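Local structure of SusD homolog (Bacteroides thetaiotaomicron, 3SGH) at residues A[38-43]-A[238-243]; A[44-49]-A[64-69]; A[54-57]-A[61-64]. The protein probably binds glycans at the outer membrane and helps pass them to a partner transporter, as other SusD-family lipoproteins do. All coordinates share one frame; numbering follows the deposited sequence.

How the contacts relate
Contacts 1, 2 and 3 all involve the chain that runs on from helix 33-40, a compact case of one stretch of chain meeting several parts of a fold. Contact 1 packs the end of that helix against helix 239-245, far along the chain. Contact 2 lies within the same long excursion, its centre about 13 Å from that of contact 1, and contact 3 folds the intervening loop on itself, with its centre about 15 Å from that of contact 1. Contacts 2 and 3 are the closest pair, with centres about 9 Å apart, and share Ala64; Asn67 ND2 probably hydrogen-bonds to Asn61 OD1 at 2.7 Å. Trp43 N of contact 1 packs 3.8 Å from Phe63 CD2 of contact 3. Their part in glycan binding, if any, is unknown.

Contact 1: A[38-43]-A[238-243]; sequences EINCMW and NGYAIV
Tyr240 lies across Asn40 and Cys41, the last residue of a helix and the first to leave helical geometry. Its side chain leaves the backbone neither directly at nor directly away from 38-43, and the length of the phenol brings the hydroxyl end in. There the OH sits nearest Asn40 CB, at 3.3 Å, with the amide carbon Asn40 CG almost as close to it at 3.4 Å. The two side chains cross at about a right angle, yet their flat groups are turned almost alike, with amide and ring planes 17° apart. Asn40 directs its ND2 to the carbonyl of Ala29, while CB and CG pack on the phenol.

Cys41 takes the ring farther back, toward the tyrosine backbone. With SG beside the backbone N (chi1 -50°), the sulfur reaches Tyr240 CE1 at 3.8 Å. It lies 4.8 Å from the ring centroid and 61° off the normal, an oblique sulfur-aromatic contact. Val243, about one turn beyond Tyr240, adds CG1 at 4.2 Å from the same SG.

The polar link is indirect: a water donates to Asn40 O at 2.8 Å and also hydrogen-bonds to Tyr240 OH at 2.9 Å, bridging the helix end and the phenol. Asn238 OD1 caps the start of the partner helix by accepting from Ala241 N at 2.8 Å. The contact is buried and joins the C-terminal end of helix 33-40 to the first turn of helix 239-245, with Pro420 and Pro422 packing alongside and helix 100-120 meeting Ile39 and Trp43.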
loop_
_atom_site.group_PDB
_atom_site.type_symbol
_atom_site.label_atom_id
_atom_site.label_comp_id
_atom_site.label_asym_id
_atom_site.label_seq_id
_atom_site.Cartn_x
_atom_site.Cartn_y
_atom_site.Cartn_z
ATOM N N GLU A 38 -6.858 -8.769 7.062
ATOM C CA GLU A 38 -7.640 -7.507 7.110
ATOM C C GLU A 38 -7.013 -6.386 6.286
ATOM O O GLU A 38 -7.704 -5.678 5.559
ATOM C CB GLU A 38 -7.840 -7.062 8.550
ATOM C CG GLU A 38 -8.729 -8.044 9.358
ATOM C CD GLU A 38 -8.641 -7.807 10.891
ATOM O OE1 GLU A 38 -8.031 -6.817 11.314
ATOM O OE2 GLU A 38 -9.198 -8.624 11.638
ATOM N N ILE A 39 -5.696 -6.229 6.390
ATOM C CA ILE A 39 -4.994 -5.157 5.724
ATOM C C ILE A 39 -4.425 -5.558 4.368
ATOM O O ILE A 39 -4.431 -4.757 3.435
ATOM C CB ILE A 39 -3.869 -4.605 6.673
ATOM C CG1 ILE A 39 -4.490 -4.036 7.966
ATOM C CG2 ILE A 39 -2.940 -3.557 5.954
ATOM C CD1 ILE A 39 -5.321 -2.727 7.770
ATOM N N ASN A 40 -3.876 -6.762 4.278
ATOM C CA ASN A 40 -3.180 -7.189 3.094
ATOM C C ASN A 40 -4.020 -8.020 2.141
ATOM O O ASN A 40 -3.591 -8.198 1.016
ATOM C CB ASN A 40 -1.911 -7.972 3.448
ATOM C CG ASN A 40 -0.874 -7.110 4.156
ATOM O OD1 ASN A 40 -0.738 -5.925 3.849
ATOM N ND2 ASN A 40 -0.139 -7.693 5.085
ATOM N N CYS A 41 -5.197 -8.504 2.536
ATOM C CA CYS A 41 -5.948 -9.457 1.694
ATOM C C CYS A 41 -7.445 -9.250 1.551
ATOM O O CYS A 41 -8.164 -10.210 1.175
ATOM C CB CYS A 41 -5.719 -10.891 2.206
ATOM S SG CYS A 41 -3.972 -11.432 2.487
HETATM N N MSE A 42 -7.934 -8.032 1.779
HETATM C CA MSE A 42 -9.368 -7.730 1.724
HETATM C C MSE A 42 -9.592 -6.576 0.743
HETATM O O MSE A 42 -9.618 -6.786 -0.479
HETATM C CB MSE A 42 -9.940 -7.419 3.138
HETATM C CG MSE A 42 -9.971 -8.631 4.088
HETATM SE SE MSE A 42 -11.102 -10.127 3.547
HETATM C CE MSE A 42 -12.827 -9.552 4.272
ATOM N N TRP A 43 -9.728 -5.357 1.271
ATOM C CA TRP A 43 -9.792 -4.197 0.394
ATOM C C TRP A 43 -8.538 -4.071 -0.453
ATOM O O TRP A 43 -8.547 -3.391 -1.482
ATOM C CB TRP A 43 -10.069 -2.865 1.148
ATOM C CG TRP A 43 -9.075 -2.605 2.246
ATOM C CD1 TRP A 43 -9.245 -2.874 3.563
ATOM C CD2 TRP A 43 -7.745 -2.088 2.113
ATOM N NE1 TRP A 43 -8.115 -2.577 4.259
ATOM C CE2 TRP A 43 -7.173 -2.090 3.403
ATOM C CE3 TRP A 43 -6.971 -1.643 1.032
ATOM C CZ2 TRP A 43 -5.842 -1.682 3.644
ATOM C CZ3 TRP A 43 -5.637 -1.229 1.284
ATOM C CH2 TRP A 43 -5.113 -1.235 2.576
ATOM N N ASN A 238 4.870 -16.080 8.379
ATOM C CA ASN A 238 4.132 -14.968 7.841
ATOM C C ASN A 238 2.634 -15.269 7.738
ATOM O O ASN A 238 2.211 -16.424 7.657
ATOM C CB ASN A 238 4.747 -14.420 6.540
ATOM C CG ASN A 238 4.607 -15.372 5.355
ATOM O OD1 ASN A 238 3.491 -15.614 4.921
ATOM N ND2 ASN A 238 5.749 -15.833 4.768
ATOM N N GLY A 239 1.852 -14.226 7.795
ATOM C CA GLY A 239 0.399 -14.339 7.709
ATOM C C GLY A 239 -0.104 -14.731 6.349
ATOM O O GLY A 239 -1.126 -15.387 6.257
ATOM N N TYR A 240 0.621 -14.362 5.288
ATOM C CA TYR A 240 0.170 -14.715 3.938
ATOM C C TYR A 240 0.116 -16.210 3.782
ATOM O O TYR A 240 -0.813 -16.717 3.162
ATOM C CB TYR A 240 1.057 -14.117 2.871
ATOM C CG TYR A 240 0.899 -12.627 2.551
ATOM C CD1 TYR A 240 -0.204 -12.128 1.883
ATOM C CD2 TYR A 240 1.920 -11.730 2.888
ATOM C CE1 TYR A 240 -0.316 -10.834 1.552
ATOM C CE2 TYR A 240 1.826 -10.396 2.539
ATOM C CZ TYR A 240 0.721 -9.947 1.859
ATOM O OH TYR A 240 0.608 -8.625 1.476
ATOM N N ALA A 241 1.098 -16.917 4.335
ATOM C CA ALA A 241 1.136 -18.368 4.173
ATOM C C ALA A 241 -0.085 -19.003 4.876
ATOM O O ALA A 241 -0.668 -19.969 4.370
ATOM C CB ALA A 241 2.415 -18.930 4.685
ATOM N N ILE A 242 -0.484 -18.425 6.012
ATOM C CA ILE A 242 -1.657 -18.909 6.735
ATOM C C ILE A 242 -2.939 -18.610 5.883
ATOM O O ILE A 242 -3.715 -19.530 5.628
ATOM C CB ILE A 242 -1.746 -18.330 8.169
ATOM C CG1 ILE A 242 -0.509 -18.790 8.992
ATOM C CG2 ILE A 242 -3.106 -18.799 8.842
ATOM C CD1 ILE A 242 -0.239 -17.975 10.295
ATOM N N VAL A 243 -3.169 -17.353 5.510
ATOM C CA VAL A 243 -4.348 -16.979 4.716
ATOM C C VAL A 243 -4.400 -17.794 3.420
ATOM O O VAL A 243 -5.443 -18.354 3.039
ATOM C CB VAL A 243 -4.404 -15.472 4.500
ATOM C CG1 VAL A 243 -5.657 -15.062 3.708
ATOM C CG2 VAL A 243 -4.370 -14.751 5.874
HETATM O O HOH W 1 -1.289 -7.104 -0.114
#

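Contact 2: A[44-49]-A[64-69]; sequences ASFSGQ and AYYNAS
Phe46 brings one corner of its ring against the rim of Tyr66, with CE1 3.7 Å from Tyr66 CD1. The meeting is asymmetric. Relative to the phenol ring, the phenylalanine carbon arrives at the edge, in the ring plane; relative to the Phe46 ring, the tyrosine approaches obliquely. The centroids are 5.7 Å apart and the planes are inclined at 57°, a tilt that suits neither a parallel stack nor a T-shaped pair. The contact is therefore carried by a few carbons: Phe46 CE1 spans Tyr66 CD1 and CE1, and CZ follows at 4.0 Å from CD1.

Both side chains start out neither directly toward nor directly away from the opposite segment, and it is their ring ends that close the gap. In Phe46, CG stands opposite the carbonyl carbon (chi1 -56°), which swings the ring out from the 3-10 turn. Ala64 adds a looser contact, its CA 4.4 Å from Phe46 CE1.

Tyr66 is also held at its far end, where OH is hydrogen-bonded to Ala440 N, while Pro439 packs on the side chain; together these probably help to hold the phenol in place. Gln454 touches Phe46. The buried contact joins the 3-10 segment 44-47, which runs from helix 33-40 toward strand 50-52, to the loop that leads into helix 70-73, where Ser69 provides the N-cap by bonding to His72 N.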
loop_
_atom_site.group_PDB
_atom_site.type_symbol
_atom_site.label_atom_id
_atom_site.label_comp_id
_atom_site.label_asym_id
_atom_site.label_seq_id
_atom_site.Cartn_x
_atom_site.Cartn_y
_atom_site.Cartn_z
ATOM N N ALA A 44 -7.443 -4.704 -0.037
ATOM C CA ALA A 44 -6.196 -4.684 -0.816
ATOM C C ALA A 44 -6.370 -5.138 -2.259
ATOM O O ALA A 44 -5.535 -4.819 -3.114
ATOM C CB ALA A 44 -5.122 -5.551 -0.119
ATOM N N SER A 45 -7.407 -5.946 -2.530
ATOM C CA SER A 45 -7.661 -6.372 -3.889
ATOM C C SER A 45 -7.909 -5.184 -4.836
ATOM O O SER A 45 -7.730 -5.314 -6.051
ATOM C CB SER A 45 -8.811 -7.387 -3.949
ATOM O OG SER A 45 -8.472 -8.556 -3.208
ATOM N N PHE A 46 -8.270 -4.040 -4.297
ATOM C CA PHE A 46 -8.406 -2.842 -5.116
ATOM C C PHE A 46 -7.069 -2.330 -5.681
ATOM O O PHE A 46 -7.079 -1.429 -6.529
ATOM C CB PHE A 46 -9.058 -1.677 -4.321
ATOM C CG PHE A 46 -10.397 -2.015 -3.724
ATOM C CD1 PHE A 46 -11.233 -2.956 -4.308
ATOM C CD2 PHE A 46 -10.821 -1.356 -2.598
ATOM C CE1 PHE A 46 -12.448 -3.273 -3.750
ATOM C CE2 PHE A 46 -12.083 -1.646 -2.007
ATOM C CZ PHE A 46 -12.881 -2.585 -2.557
ATOM N N SER A 47 -5.953 -2.840 -5.166
ATOM C CA SER A 47 -4.645 -2.590 -5.718
ATOM C C SER A 47 -4.209 -3.574 -6.800
ATOM O O SER A 47 -3.089 -3.418 -7.332
ATOM C CB SER A 47 -3.571 -2.549 -4.611
ATOM O OG SER A 47 -3.795 -1.454 -3.735
ATOM N N GLY A 48 -5.025 -4.587 -7.099
ATOM C CA GLY A 48 -4.809 -5.418 -8.308
ATOM C C GLY A 48 -3.748 -6.495 -8.237
ATOM O O GLY A 48 -3.426 -7.070 -9.273
ATOM N N GLN A 49 -3.199 -6.759 -7.044
ATOM C CA GLN A 49 -2.106 -7.744 -6.873
ATOM C C GLN A 49 -2.522 -9.062 -6.214
ATOM O O GLN A 49 -2.080 -10.145 -6.611
ATOM C CB GLN A 49 -0.958 -7.146 -6.055
ATOM C CG GLN A 49 -0.480 -5.793 -6.465
ATOM C CD GLN A 49 0.825 -5.423 -5.792
ATOM O OE1 GLN A 49 0.995 -5.661 -4.623
ATOM N NE2 GLN A 49 1.764 -4.840 -6.553
ATOM N N ALA A 64 -14.983 -7.044 -2.658
ATOM C CA ALA A 64 -14.572 -7.167 -4.079
ATOM C C ALA A 64 -15.551 -6.516 -5.015
ATOM O O ALA A 64 -15.167 -6.113 -6.114
ATOM C CB ALA A 64 -14.354 -8.646 -4.479
ATOM N N TYR A 65 -16.821 -6.437 -4.591
ATOM C CA TYR A 65 -17.863 -5.774 -5.395
ATOM C C TYR A 65 -18.313 -4.438 -4.749
ATOM O O TYR A 65 -19.406 -3.903 -5.033
ATOM C CB TYR A 65 -19.056 -6.717 -5.597
ATOM C CG TYR A 65 -18.733 -8.124 -6.064
ATOM C CD1 TYR A 65 -18.385 -9.113 -5.171
ATOM C CD2 TYR A 65 -18.846 -8.488 -7.418
ATOM C CE1 TYR A 65 -18.175 -10.414 -5.575
ATOM C CE2 TYR A 65 -18.614 -9.741 -7.840
ATOM C CZ TYR A 65 -18.278 -10.742 -6.918
ATOM O OH TYR A 65 -18.063 -12.056 -7.299
ATOM N N TYR A 66 -17.469 -3.936 -3.848
ATOM C CA TYR A 66 -17.589 -2.613 -3.276
ATOM C C TYR A 66 -18.726 -2.500 -2.298
ATOM O O TYR A 66 -19.232 -1.440 -2.118
ATOM C CB TYR A 66 -17.759 -1.544 -4.370
ATOM C CG TYR A 66 -16.853 -1.712 -5.584
ATOM C CD1 TYR A 66 -15.516 -2.085 -5.468
ATOM C CD2 TYR A 66 -17.357 -1.521 -6.857
ATOM C CE1 TYR A 66 -14.725 -2.258 -6.611
ATOM C CE2 TYR A 66 -16.564 -1.688 -7.988
ATOM C CZ TYR A 66 -15.261 -2.030 -7.868
ATOM O OH TYR A 66 -14.509 -2.217 -9.027
ATOM N N ASN A 67 -19.119 -3.605 -1.660
ATOM C CA ASN A 67 -20.234 -3.536 -0.726
ATOM C C ASN A 67 -20.018 -4.433 0.506
ATOM O O ASN A 67 -20.852 -5.287 0.855
ATOM C CB ASN A 67 -21.535 -3.888 -1.434
ATOM C CG ASN A 67 -22.738 -3.331 -0.737
ATOM O OD1 ASN A 67 -22.772 -2.146 -0.420
ATOM N ND2 ASN A 67 -23.751 -4.179 -0.488
ATOM N N ALA A 68 -18.886 -4.217 1.165
ATOM C CA ALA A 68 -18.565 -4.946 2.402
ATOM C C ALA A 68 -19.547 -4.698 3.527
ATOM O O ALA A 68 -20.125 -3.599 3.674
ATOM C CB ALA A 68 -17.160 -4.598 2.901
ATOM N N SER A 69 -19.661 -5.710 4.372
ATOM C CA SER A 69 -20.325 -5.631 5.660
ATOM C C SER A 69 -19.687 -4.583 6.554
ATOM O O SER A 69 -18.564 -4.189 6.352
ATOM C CB SER A 69 -20.247 -6.984 6.371
ATOM O OG SER A 69 -18.909 -7.292 6.750
#

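Contact 3: A[54-57]-A[61-64]; sequences ANWS and NIFA
Ile62 has by far the largest area buried here and packs against three consecutive residues, 54-56, its branches spread over them. One branch carries the closer contacts: CG2 lies 3.5 Å from Asn55 O and 3.7 Å from Trp56 CE3. The methyl meets the indole at its edge, in the ring plane, on the six-membered ring, and the two side chains cross at about a right angle. Because CG1 stands between the backbone N and the carbonyl carbon (chi1 58°) and the chain is then extended, CD1 is carried to 3.8 Å from Ala54 O and 4.3 Å from Asn55 CB.

Trp56 has a further neighbour from its own segment, since Ala54 CB lies 3.5 Å above one face of the indole, near the rim. Edge and face are thus used by different residues. Asn55 offers Ile62 its carbonyl and CB, while its amide is engaged elsewhere: OD1 accepts from Gly59 N within the bend, and ND2 bonds to Pro293 O.

Across the two segments the partly buried contact is apolar and carbonyl-methyl packing, with the Asn55-Gly59 bond closing the bend from within. It folds back the loop between strand 50-52 and helix 70-73, whose His72 meets Trp56 edge-to-face.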
loop_
_atom_site.group_PDB
_atom_site.type_symbol
_atom_site.label_atom_id
_atom_site.label_comp_id
_atom_site.label_asym_id
_atom_site.label_seq_id
_atom_site.Cartn_x
_atom_site.Cartn_y
_atom_site.Cartn_z
ATOM N N ALA A 54 -12.744 -15.853 -1.102
ATOM C CA ALA A 54 -13.778 -16.264 -0.161
ATOM C C ALA A 54 -14.971 -15.341 -0.347
ATOM O O ALA A 54 -14.841 -14.255 -0.948
ATOM C CB ALA A 54 -13.249 -16.117 1.272
ATOM N N ASN A 55 -16.135 -15.743 0.182
ATOM C CA ASN A 55 -17.277 -14.831 0.227
ATOM C C ASN A 55 -17.933 -14.715 1.626
ATOM O O ASN A 55 -18.812 -13.880 1.838
ATOM C CB ASN A 55 -18.302 -15.152 -0.852
ATOM C CG ASN A 55 -19.096 -16.333 -0.542
ATOM O OD1 ASN A 55 -20.199 -16.219 0.061
ATOM N ND2 ASN A 55 -18.601 -17.511 -0.975
ATOM N N TRP A 56 -17.477 -15.516 2.573
ATOM C CA TRP A 56 -17.897 -15.420 3.977
ATOM C C TRP A 56 -19.403 -15.501 4.153
ATOM O O TRP A 56 -19.956 -14.852 5.023
ATOM C CB TRP A 56 -17.364 -14.148 4.635
ATOM C CG TRP A 56 -15.860 -14.022 4.484
ATOM C CD1 TRP A 56 -14.921 -14.621 5.245
ATOM C CD2 TRP A 56 -15.166 -13.290 3.470
ATOM N NE1 TRP A 56 -13.670 -14.320 4.780
ATOM C CE2 TRP A 56 -13.790 -13.485 3.694
ATOM C CE3 TRP A 56 -15.568 -12.499 2.395
ATOM C CZ2 TRP A 56 -12.820 -12.889 2.906
ATOM C CZ3 TRP A 56 -14.591 -11.921 1.593
ATOM C CH2 TRP A 56 -13.235 -12.166 1.836
ATOM N N SER A 57 -20.017 -16.351 3.343
ATOM C CA SER A 57 -21.468 -16.525 3.255
ATOM C C SER A 57 -22.211 -15.249 2.956
ATOM O O SER A 57 -23.426 -15.150 3.253
ATOM C CB SER A 57 -22.035 -17.106 4.567
ATOM O OG SER A 57 -21.375 -18.292 4.936
ATOM N N ASN A 61 -21.934 -9.423 -1.571
ATOM C CA ASN A 61 -21.912 -8.290 -0.620
ATOM C C ASN A 61 -20.641 -8.356 0.207
ATOM O O ASN A 61 -20.644 -8.606 1.417
ATOM C CB ASN A 61 -23.181 -8.255 0.221
ATOM C CG ASN A 61 -24.360 -7.802 -0.601
ATOM O OD1 ASN A 61 -24.302 -6.733 -1.205
ATOM N ND2 ASN A 61 -25.399 -8.646 -0.710
ATOM N N ILE A 62 -19.564 -8.056 -0.492
ATOM C CA ILE A 62 -18.190 -8.146 0.030
ATOM C C ILE A 62 -17.357 -7.068 -0.606
ATOM O O ILE A 62 -17.819 -6.395 -1.557
ATOM C CB ILE A 62 -17.542 -9.560 -0.214
ATOM C CG1 ILE A 62 -17.505 -9.915 -1.700
ATOM C CG2 ILE A 62 -18.263 -10.684 0.628
ATOM C CD1 ILE A 62 -16.907 -11.285 -2.020
ATOM N N PHE A 63 -16.149 -6.845 -0.091
ATOM C CA PHE A 63 -15.291 -5.773 -0.600
ATOM C C PHE A 63 -15.114 -5.836 -2.113
ATOM O O PHE A 63 -15.052 -4.811 -2.768
ATOM C CB PHE A 63 -13.878 -5.834 0.049
ATOM C CG PHE A 63 -13.710 -4.956 1.265
ATOM C CD1 PHE A 63 -13.905 -3.589 1.186
ATOM C CD2 PHE A 63 -13.343 -5.500 2.485
ATOM C CE1 PHE A 63 -13.726 -2.772 2.301
ATOM C CE2 PHE A 63 -13.145 -4.680 3.569
ATOM C CZ PHE A 63 -13.358 -3.324 3.477
ATOM N N ALA A 64 -14.983 -7.044 -2.658
ATOM C CA ALA A 64 -14.572 -7.167 -4.079
ATOM C C ALA A 64 -15.551 -6.516 -5.015
ATOM O O ALA A 64 -15.167 -6.113 -6.114
ATOM C CB ALA A 64 -14.354 -8.646 -4.479
#